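PDB 4AUR: LEOA from Escherichia coli, which probably binds and hydrolyses GTP as a bacterial dynamin of enterotoxigenic E. coli, with a suggested link to the LT toxin. Local coordinates for residues I9-Q12 and A13-S17; E128-T131 and R132-I135; T258-L261 and K262-P266; T273-D276 and V277-D280; Q560-L563 and A564-M567. All coordinates share one frame; numbering follows the deposited sequence.

Contact 1. Residues I9-Q12 and A13-S17; sequences IEKQ and AAINS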
# COMPACT_ATOMS: atom_id res chain seq x y z
N ILE A 9 -16.86 -5.78 31.90
CA ILE A 9 -15.69 -5.91 31.03
C ILE A 9 -16.00 -5.60 29.58
O ILE A 9 -15.23 -4.90 28.91
CB ILE A 9 -15.12 -7.35 31.02
CG1 ILE A 9 -14.35 -7.64 32.30
CG2 ILE A 9 -14.17 -7.59 29.84
CD1 ILE A 9 -14.14 -9.13 32.56
N GLU A 10 -17.09 -6.16 29.06
CA GLU A 10 -17.48 -5.87 27.68
C GLU A 10 -17.88 -4.42 27.55
O GLU A 10 -17.57 -3.81 26.55
CB GLU A 10 -18.55 -6.83 27.17
CG GLU A 10 -18.02 -8.24 26.94
CD GLU A 10 -16.70 -8.31 26.16
OE1 GLU A 10 -16.53 -7.61 25.12
OE2 GLU A 10 -15.80 -9.08 26.58
N LYS A 11 -18.52 -3.85 28.57
CA LYS A 11 -18.76 -2.41 28.56
C LYS A 11 -17.48 -1.64 28.40
O LYS A 11 -17.39 -0.77 27.54
CB LYS A 11 -19.43 -1.93 29.84
CG LYS A 11 -20.21 -0.65 29.65
CD LYS A 11 -21.20 -0.42 30.78
CE LYS A 11 -20.73 0.66 31.73
NZ LYS A 11 -21.27 0.38 33.08
N GLN A 12 -16.47 -1.96 29.18
CA GLN A 12 -15.22 -1.22 29.08
C GLN A 12 -14.58 -1.44 27.71
O GLN A 12 -14.09 -0.49 27.10
CB GLN A 12 -14.24 -1.60 30.19
CG GLN A 12 -13.27 -0.49 30.59
CD GLN A 12 -13.95 0.82 31.04
OE1 GLN A 12 -13.33 1.91 31.01
NE2 GLN A 12 -15.23 0.72 31.46
N ALA A 13 -14.58 -2.66 27.21
CA ALA A 13 -13.95 -2.88 25.92
C ALA A 13 -14.57 -1.99 24.86
O ALA A 13 -13.87 -1.45 24.03
CB ALA A 13 -14.03 -4.33 25.50
N ALA A 14 -15.88 -1.83 24.90
CA ALA A 14 -16.60 -1.03 23.90
C ALA A 14 -16.27 0.44 24.03
O ALA A 14 -16.15 1.14 23.04
CB ALA A 14 -18.10 -1.23 24.03
N ILE A 15 -16.14 0.88 25.26
CA ILE A 15 -15.68 2.21 25.52
C ILE A 15 -14.26 2.39 24.99
O ILE A 15 -13.99 3.37 24.30
CB ILE A 15 -15.77 2.52 27.01
CG1 ILE A 15 -17.21 2.78 27.38
CG2 ILE A 15 -14.94 3.75 27.35
CD1 ILE A 15 -17.45 2.70 28.87
N ASN A 16 -13.36 1.45 25.24
CA ASN A 16 -12.03 1.57 24.66
C ASN A 16 -12.09 1.68 23.15
O ASN A 16 -11.54 2.62 22.57
CB ASN A 16 -11.15 0.40 25.02
CG ASN A 16 -10.55 0.52 26.41
OD1 ASN A 16 -10.38 1.63 26.97
ND2 ASN A 16 -10.22 -0.63 26.99
N SER A 17 -12.77 0.73 22.51
CA SER A 17 -12.87 0.71 21.08
C SER A 17 -13.34 2.07 20.54
O SER A 17 -12.95 2.48 19.44
CB SER A 17 -13.81 -0.38 20.64
OG SER A 17 -15.17 0.05 20.77

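Contact 2. Residues E128-T131 and R132-I135; sequences EDLT and RRYI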
# COMPACT_ATOMS: atom_id res chain seq x y z
N GLU A 128 -45.50 -2.35 19.25
CA GLU A 128 -45.26 -1.10 19.96
C GLU A 128 -43.77 -0.77 19.89
O GLU A 128 -42.94 -1.51 20.38
CB GLU A 128 -45.67 -1.21 21.43
CG GLU A 128 -47.16 -1.35 21.71
CD GLU A 128 -47.50 -1.50 23.22
OE1 GLU A 128 -46.59 -1.66 24.08
OE2 GLU A 128 -48.72 -1.44 23.54
N ASP A 129 -43.43 0.38 19.30
CA ASP A 129 -42.05 0.77 19.15
C ASP A 129 -41.34 0.71 20.48
O ASP A 129 -40.17 0.34 20.53
CB ASP A 129 -41.94 2.16 18.56
CG ASP A 129 -42.46 2.24 17.13
OD1 ASP A 129 -42.16 1.34 16.31
OD2 ASP A 129 -43.18 3.21 16.82
N LEU A 130 -42.04 1.01 21.56
CA LEU A 130 -41.39 0.98 22.87
C LEU A 130 -40.92 -0.41 23.29
O LEU A 130 -39.76 -0.61 23.57
CB LEU A 130 -42.29 1.56 23.93
CG LEU A 130 -41.77 1.54 25.36
CD1 LEU A 130 -40.89 2.75 25.60
CD2 LEU A 130 -42.97 1.54 26.29
N THR A 131 -41.81 -1.38 23.32
CA THR A 131 -41.44 -2.70 23.81
C THR A 131 -40.46 -3.38 22.84
O THR A 131 -39.60 -4.19 23.23
CB THR A 131 -42.67 -3.61 24.04
OG1 THR A 131 -43.14 -4.06 22.80
CG2 THR A 131 -43.80 -2.86 24.70
N ARG A 132 -40.58 -3.01 21.57
CA ARG A 132 -39.62 -3.42 20.57
C ARG A 132 -38.21 -2.85 20.85
O ARG A 132 -37.20 -3.57 20.78
CB ARG A 132 -40.12 -2.99 19.19
CG ARG A 132 -41.39 -3.71 18.70
CD ARG A 132 -41.97 -2.99 17.48
NE ARG A 132 -41.05 -3.08 16.35
CZ ARG A 132 -41.10 -4.01 15.40
NH1 ARG A 132 -42.06 -4.93 15.40
NH2 ARG A 132 -40.19 -4.03 14.45
N ARG A 133 -38.14 -1.56 21.17
CA ARG A 133 -36.84 -0.95 21.53
C ARG A 133 -36.22 -1.59 22.78
O ARG A 133 -35.03 -1.82 22.84
CB ARG A 133 -37.01 0.53 21.72
CG ARG A 133 -35.73 1.36 21.81
CD ARG A 133 -36.03 2.83 22.09
NE ARG A 133 -37.36 3.18 21.59
CZ ARG A 133 -38.24 3.96 22.20
NH1 ARG A 133 -37.95 4.56 23.35
NH2 ARG A 133 -39.43 4.16 21.65
N TYR A 134 -37.02 -1.90 23.79
CA TYR A 134 -36.44 -2.40 25.02
C TYR A 134 -35.91 -3.80 24.83
O TYR A 134 -34.88 -4.15 25.39
CB TYR A 134 -37.45 -2.34 26.19
CG TYR A 134 -37.27 -1.11 27.07
CD1 TYR A 134 -37.75 0.12 26.68
CD2 TYR A 134 -36.58 -1.19 28.27
CE1 TYR A 134 -37.57 1.23 27.48
CE2 TYR A 134 -36.39 -0.08 29.07
CZ TYR A 134 -36.89 1.12 28.67
OH TYR A 134 -36.71 2.22 29.47
N ILE A 135 -36.59 -4.61 24.03
CA ILE A 135 -36.09 -5.96 23.76
C ILE A 135 -34.97 -5.97 22.71
O ILE A 135 -34.02 -6.74 22.84
CB ILE A 135 -37.23 -6.91 23.44
CG1 ILE A 135 -37.99 -7.18 24.74
CG2 ILE A 135 -36.69 -8.24 22.94
CD1 ILE A 135 -39.40 -7.67 24.54

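Contact 3. Residues T258-L261 and K262-P266; sequences TEIL and KTNVP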
# COMPACT_ATOMS: atom_id res chain seq x y z
N THR A 258 -22.70 -16.42 28.91
CA THR A 258 -21.45 -15.71 29.03
C THR A 258 -20.79 -15.49 27.68
O THR A 258 -20.18 -14.46 27.48
CB THR A 258 -20.54 -16.41 30.04
OG1 THR A 258 -20.95 -16.00 31.35
CG2 THR A 258 -19.06 -16.07 29.81
N GLU A 259 -20.93 -16.43 26.76
CA GLU A 259 -20.36 -16.29 25.42
C GLU A 259 -21.12 -15.31 24.54
O GLU A 259 -20.59 -14.85 23.54
CB GLU A 259 -20.34 -17.65 24.70
CG GLU A 259 -19.27 -18.60 25.19
CD GLU A 259 -17.87 -18.06 24.95
OE1 GLU A 259 -17.56 -17.73 23.78
OE2 GLU A 259 -17.09 -17.96 25.93
N ILE A 260 -22.37 -15.04 24.87
CA ILE A 260 -23.21 -14.21 24.03
C ILE A 260 -22.88 -12.81 24.43
O ILE A 260 -22.67 -11.95 23.60
CB ILE A 260 -24.70 -14.47 24.27
CG1 ILE A 260 -25.16 -15.68 23.45
CG2 ILE A 260 -25.55 -13.27 23.88
CD1 ILE A 260 -26.48 -16.24 23.91
N LEU A 261 -22.87 -12.60 25.73
CA LEU A 261 -22.46 -11.36 26.30
C LEU A 261 -21.15 -10.93 25.71
O LEU A 261 -20.98 -9.76 25.36
CB LEU A 261 -22.28 -11.53 27.79
CG LEU A 261 -23.57 -11.67 28.56
CD1 LEU A 261 -23.23 -12.15 29.97
CD2 LEU A 261 -24.33 -10.36 28.60
N LYS A 262 -20.24 -11.88 25.60
CA LYS A 262 -18.87 -11.65 25.14
C LYS A 262 -18.90 -11.01 23.79
O LYS A 262 -18.15 -10.09 23.52
CB LYS A 262 -18.13 -12.98 25.09
CG LYS A 262 -16.63 -12.87 25.12
CD LYS A 262 -15.97 -14.24 25.26
CE LYS A 262 -15.39 -14.49 26.65
NZ LYS A 262 -14.01 -15.08 26.60
N THR A 263 -19.83 -11.49 22.95
CA THR A 263 -19.93 -11.08 21.57
C THR A 263 -20.96 -9.98 21.34
O THR A 263 -20.73 -9.07 20.56
CB THR A 263 -20.38 -12.25 20.68
OG1 THR A 263 -19.97 -13.50 21.25
CG2 THR A 263 -19.79 -12.09 19.28
N ASN A 264 -22.10 -10.10 21.99
CA ASN A 264 -23.25 -9.29 21.65
C ASN A 264 -23.33 -7.96 22.41
O ASN A 264 -24.02 -7.03 21.97
CB ASN A 264 -24.51 -10.14 21.86
CG ASN A 264 -25.80 -9.38 21.59
OD1 ASN A 264 -26.67 -9.31 22.46
ND2 ASN A 264 -25.95 -8.83 20.39
N VAL A 265 -22.63 -7.84 23.53
CA VAL A 265 -22.72 -6.62 24.32
C VAL A 265 -22.16 -5.41 23.57
O VAL A 265 -22.80 -4.35 23.56
CB VAL A 265 -22.06 -6.78 25.69
CG1 VAL A 265 -21.78 -5.42 26.34
CG2 VAL A 265 -22.94 -7.66 26.58
N PRO A 266 -20.98 -5.53 22.95
CA PRO A 266 -20.52 -4.38 22.18
C PRO A 266 -21.45 -4.03 21.01
O PRO A 266 -21.70 -2.85 20.80
CB PRO A 266 -19.15 -4.83 21.65
CG PRO A 266 -18.68 -5.83 22.62
CD PRO A 266 -19.93 -6.56 23.07

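Contact 4. Residues T273-D276 and V277-D280; sequences TGMD and VVKD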
# COMPACT_ATOMS: atom_id res chain seq x y z
N THR A 273 -26.21 3.52 20.45
CA THR A 273 -25.69 4.90 20.35
C THR A 273 -25.41 5.39 18.94
O THR A 273 -24.98 6.54 18.76
CB THR A 273 -24.35 5.04 21.11
OG1 THR A 273 -23.50 3.91 20.82
CG2 THR A 273 -24.59 5.11 22.60
N GLY A 274 -25.63 4.55 17.93
CA GLY A 274 -25.46 4.95 16.54
C GLY A 274 -24.01 5.01 16.07
O GLY A 274 -23.71 5.62 15.07
N MSE A 275 -23.13 4.34 16.79
CA MSE A 275 -21.70 4.39 16.55
C MSE A 275 -21.23 3.23 15.69
O MSE A 275 -20.12 3.25 15.15
CB MSE A 275 -20.98 4.30 17.88
CG MSE A 275 -21.08 5.59 18.66
SE MSE A 275 -20.12 7.07 17.79
CE MSE A 275 -21.70 8.14 17.28
N ASP A 276 -22.07 2.21 15.56
CA ASP A 276 -21.81 1.16 14.59
C ASP A 276 -21.47 1.78 13.24
O ASP A 276 -20.49 1.43 12.62
CB ASP A 276 -23.01 0.21 14.46
CG ASP A 276 -24.33 0.95 14.24
OD1 ASP A 276 -24.44 2.14 14.64
OD2 ASP A 276 -25.28 0.34 13.69
N VAL A 277 -22.30 2.71 12.82
CA VAL A 277 -22.23 3.31 11.52
C VAL A 277 -20.98 4.20 11.41
O VAL A 277 -20.22 4.12 10.43
CB VAL A 277 -23.53 4.10 11.27
CG1 VAL A 277 -23.45 4.98 10.05
CG2 VAL A 277 -24.68 3.14 11.12
N VAL A 278 -20.76 5.04 12.43
CA VAL A 278 -19.60 5.93 12.48
C VAL A 278 -18.31 5.13 12.36
O VAL A 278 -17.42 5.48 11.63
CB VAL A 278 -19.60 6.75 13.81
CG1 VAL A 278 -18.29 7.50 14.02
CG2 VAL A 278 -20.78 7.72 13.85
N LYS A 279 -18.24 4.03 13.10
CA LYS A 279 -17.06 3.21 13.19
C LYS A 279 -16.81 2.45 11.89
O LYS A 279 -15.66 2.29 11.48
CB LYS A 279 -17.23 2.26 14.38
CG LYS A 279 -16.14 1.22 14.58
CD LYS A 279 -16.40 0.33 15.80
CE LYS A 279 -16.19 -1.14 15.45
NZ LYS A 279 -15.88 -1.96 16.66
N ASP A 280 -17.88 1.99 11.24
CA ASP A 280 -17.70 1.24 9.99
C ASP A 280 -17.14 2.18 8.95
O ASP A 280 -16.29 1.79 8.18
CB ASP A 280 -19.01 0.59 9.47
CG ASP A 280 -19.46 -0.66 10.30
OD1 ASP A 280 -18.64 -1.25 11.07
OD2 ASP A 280 -20.66 -1.03 10.18

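Contact 5. Residues Q560-L563 and A564-M567; sequences QTQL and AQLM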
# COMPACT_ATOMS: atom_id res chain seq x y z
N GLN A 560 0.02 7.33 9.28
CA GLN A 560 -0.49 5.97 9.16
C GLN A 560 0.13 5.00 10.19
O GLN A 560 -0.43 3.94 10.52
CB GLN A 560 -0.24 5.48 7.75
CG GLN A 560 -0.76 4.08 7.46
CD GLN A 560 0.23 3.00 7.81
OE1 GLN A 560 1.42 3.25 7.92
NE2 GLN A 560 -0.26 1.80 7.98
N THR A 561 1.30 5.34 10.69
CA THR A 561 1.93 4.49 11.67
C THR A 561 1.03 4.46 12.89
O THR A 561 0.78 3.40 13.45
CB THR A 561 3.30 5.04 12.05
OG1 THR A 561 4.15 5.02 10.90
CG2 THR A 561 3.93 4.18 13.15
N GLN A 562 0.55 5.64 13.27
CA GLN A 562 -0.39 5.80 14.37
C GLN A 562 -1.72 5.13 14.10
O GLN A 562 -2.26 4.49 14.94
CB GLN A 562 -0.59 7.28 14.62
CG GLN A 562 -1.43 7.63 15.84
CD GLN A 562 -0.76 7.29 17.16
OE1 GLN A 562 -1.42 7.31 18.19
NE2 GLN A 562 0.55 6.98 17.14
N LEU A 563 -2.26 5.29 12.91
CA LEU A 563 -3.51 4.63 12.54
C LEU A 563 -3.36 3.13 12.64
O LEU A 563 -4.24 2.45 13.16
CB LEU A 563 -3.95 5.01 11.12
CG LEU A 563 -4.51 6.43 10.97
CD1 LEU A 563 -4.61 6.83 9.50
CD2 LEU A 563 -5.87 6.54 11.66
N ALA A 564 -2.25 2.59 12.15
CA ALA A 564 -2.10 1.15 12.18
C ALA A 564 -2.12 0.66 13.64
O ALA A 564 -2.71 -0.39 13.95
CB ALA A 564 -0.83 0.74 11.47
N GLN A 565 -1.49 1.43 14.51
CA GLN A 565 -1.51 1.15 15.92
C GLN A 565 -2.91 1.14 16.48
O GLN A 565 -3.28 0.27 17.28
CB GLN A 565 -0.66 2.17 16.66
CG GLN A 565 -0.74 2.06 18.16
CD GLN A 565 0.36 2.86 18.85
OE1 GLN A 565 0.07 3.72 19.71
NE2 GLN A 565 1.62 2.59 18.48
N LEU A 566 -3.72 2.11 16.08
CA LEU A 566 -5.04 2.26 16.67
C LEU A 566 -5.97 1.17 16.21
O LEU A 566 -6.99 0.89 16.84
CB LEU A 566 -5.62 3.63 16.32
CG LEU A 566 -4.88 4.80 16.97
CD1 LEU A 566 -5.23 6.10 16.29
CD2 LEU A 566 -5.18 4.89 18.45
N MSE A 567 -5.57 0.53 15.14
CA MSE A 567 -6.41 -0.35 14.38
C MSE A 567 -6.18 -1.79 14.75
O MSE A 567 -6.96 -2.64 14.39
CB MSE A 567 -6.01 0.02 12.94
CG MSE A 567 -6.83 -0.64 11.87
SE MSE A 567 -8.48 0.38 11.58
CE MSE A 567 -8.63 -0.52 9.83

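Contact 1. Residues I9-Q12 and A13-S17
The amide of Gln12 lies beside the end of Ile15, its NE2 coming within 3.9 Å of CD1, and the two side chains slant across one another. Gln12 CG stands on the far side of CB from the backbone nitrogen (chi1 -151°), and a bend at chi2 (57°) turns NE2 back toward the start of the helix, where Ile15 CD1 meets it. Lys11 is a second neighbour of that methyl, with its CG 4.4 Å from Ile15 CD1. On the other flank, Glu10 curls along the helix until its OE1 is 4.1 Å from Ala13 CB, a packing distance only. Below these side chains runs an unbroken alpha-helical ladder; one rung, from Asn16 N to Gln12 O, is 2.8 Å. Ser17 turns its OG back to Ala14 O at 2.7 Å, so the hydroxyl is satisfied within the helix. Helix 3-30 is thus clasped on two sides. Glu10 rests on Lys262, Val265 and Pro266 of helix 250-273, whereas Ile15 packs on Ile46, Ile49 and Glu50 of helix 38-51, at whose end Lys11 NZ makes weak hydrogen bonds to the carbonyls of Glu50 and Asp52.

Contact 2. Residues E128-T131 and R132-I135
Leu130 meets both flat groups of this turn: its CA lies over one face of the Arg133 guanidinium, 3.9 Å from NH2, and its carbonyl oxygen lies at the edge of the Tyr134 ring, in plane, 3.8 Å from CD1. The turn opens helix 129-136 of the dynamin-family GTPase domain, with Glu128 in the N-cap position. Arg133 reaches its place through a chain that leaves on the side away from the backbone nitrogen (chi1 -168°) and bends back at chi3, crossing the leucine at a slant. Leu130 and Tyr134 instead run side by side in the same direction, CD1 against CE1 at 4.1 Å, which makes one apolar contact, with the tyrosine also against Leu92. Asp129 may add a weak attraction: its OD1 is 4.6 Å from Arg132 NE and well out of the guanidinium plane, so no N-H points at it. The stronger charge partner of Arg132 is Asp165, joined through NH1 in a salt bridge, and NH1 also bonds to the carbonyl of Met126. Thr131 OG1 is held by Val125 O. Arg132 and Ile135 both touch Trp161 of helix 156-165. The aliphatic stem of Arg132 runs beside the N-cap carbonyl, and Glu128 O accepts the Arg132 amide, N to O 3.0 Å, with the donor nearly in line with the C=O bond.

Contact 3. Residues T258-L261 and K262-P266
Glu259 O receives the hydroxyl of Thr263, OG1 standing 2.7 Å away and nearly in line with the C=O bond, while the Thr263 amide adds no more than a weak bond to the same oxygen. That amide is shared, since it also makes a weak bond to Ile260 O. The bond from Asn264 N to Ile260 O is straight, but its modelled length of 2.5 Å is doubtfully short. Lys262 N bonds to Thr258 O at 3.2 Å, and Val265 N to Leu261 O at 3.1 Å; the latter donor sits above the carbonyl plane, off the lone pairs. Thr258 OG1 looks back one turn to Lys254 O. Pro266 has no N-H to continue the ladder, and helix 250-273 kinks there.

Among the side chains, Glu259 and Lys262 run alongside one another. The glutamate folds over at chi2 (-63°) and lays its carboxylate along the lysine stem, OE2 3.9 Å from CE, with NZ at 4.3 Å from OE2, beyond a salt bridge. Leu261 and Val265 meet on the buried flank, CD2 to CG2 at 3.6 Å, next to Leu140 of strand 140-146 for the leucine and His139 for the valine. Ile260 CG2 lies 3.9 Å from Asn264 CB, and the isoleucine touches Ser171. Toward helix 3-30, Val265 and Pro266 meet Glu10, and Lys262 meets Gln6. Ahead of the proline, then, the threonine hydroxyl gives Glu259 O a firmer donor than the weak backbone amide, while the exposed Glu259-Lys262 pair may attract weakly.

Contact 4. Residues T273-D276 and V277-D280
A Schellman motif ends helix 250-273 at Gly274, whose positive phi (78°) turns the chain straight into the long helix 275-343, and the first turn of that helix makes this contact. Met275, present as selenomethionine, and Val278 lie side by side. Bends at chi2 and chi3 bring the selenium and its methyl round to the valine, with CE 3.6 Å from Val278 CG2 and SE 4.0 Å from Val278 CB. Val278 CG2 also lies 3.8 Å from Gly274 O, so the valine also touches the junction glycine. The new ladder starts with Lys279 N on Met275 O at 2.9 Å and continues with Asp280 N on Asp276 O at 3.0 Å. Asp276 and Val277 run in the same direction, OD1 3.7 Å from the valine CG2. Thr273 OG1 bonds back to Leu269 O and Leu270 O. Met275 is buried against Val42 and Ala45 of helix 38-51, Leu18 of helix 3-30 and Leu270, while Val278 rests on Leu21. The chemistry divides accordingly: the packing toward the neighbouring helices is apolar, while Gly274 makes the turn and backbone bonds meet polar groups of the new helix.

Contact 5. Residues Q560-L563 and A564-M567
Gln560 O accepts the amide of Ala564 at 2.8 Å, and the glutamine side chain bends at chi2 (-87°), bringing NE2 to 3.7 Å from Ala564 CB. Two further rungs, Gln565 N to Thr561 O at 3.2 Å and Leu566 N to Gln562 O at 3.0 Å, carry the helical ladder forward. The last amide of the segment, Met567 N, bonds to Ala564 O at 3.2 Å. Thr561 OG1 is satisfied one turn earlier, by Ser557 O.

Gln562 and Gln565 come near one another without bonding. Their chains cross at a slant, the amide planes stand 56° apart, and Gln565 OE1 is 4.2 Å from both OE1 and NE2 of Gln562. The stem of Gln562 has an apolar neighbour instead: CG is 4.1 Å from Leu566 CD1, and the body of that leucine lies beside the Gln562 carbonyl.

One flank of helix 547-567 is set against two others. Leu563 and Gln562 touch Met27 of helix 3-30, and Leu566 touches Met24. Met567, a selenomethionine, reaches both Met24 and Ile283 of helix 275-343, which Gln560 also meets at Ser290 and Leu293. Glutamine and apolar side chains therefore join this C-terminal helix to its two neighbours, with the backbone supplying hydrogen bonds within the helix and the amides of Gln562 and Gln565 near but not bonded.

In the fold
All five are local contacts within helices or at their ends, but they sit in different settings. Contacts 1 to 3 are partly buried; contacts 4 and 5 lie nearer the surface. Contacts 1 and 3 touch, Glu10 of helix 3-30 packing on Lys262, Val265 and Pro266, and their centres are about 11 Å apart. Helix 3-30, which carries contact 1, also packs against contacts 3, 4 and 5. Contact 2 belongs to the GTPase domain, its centre about 39 Å from that of contact 5, and includes a salt bridge, to Asp165. Contact 3 leads into a proline kink, and contact 4 follows a Schellman turn. Contact 1 sets a glutamine amide, contact 5 a glutamine stem, against an aliphatic methyl.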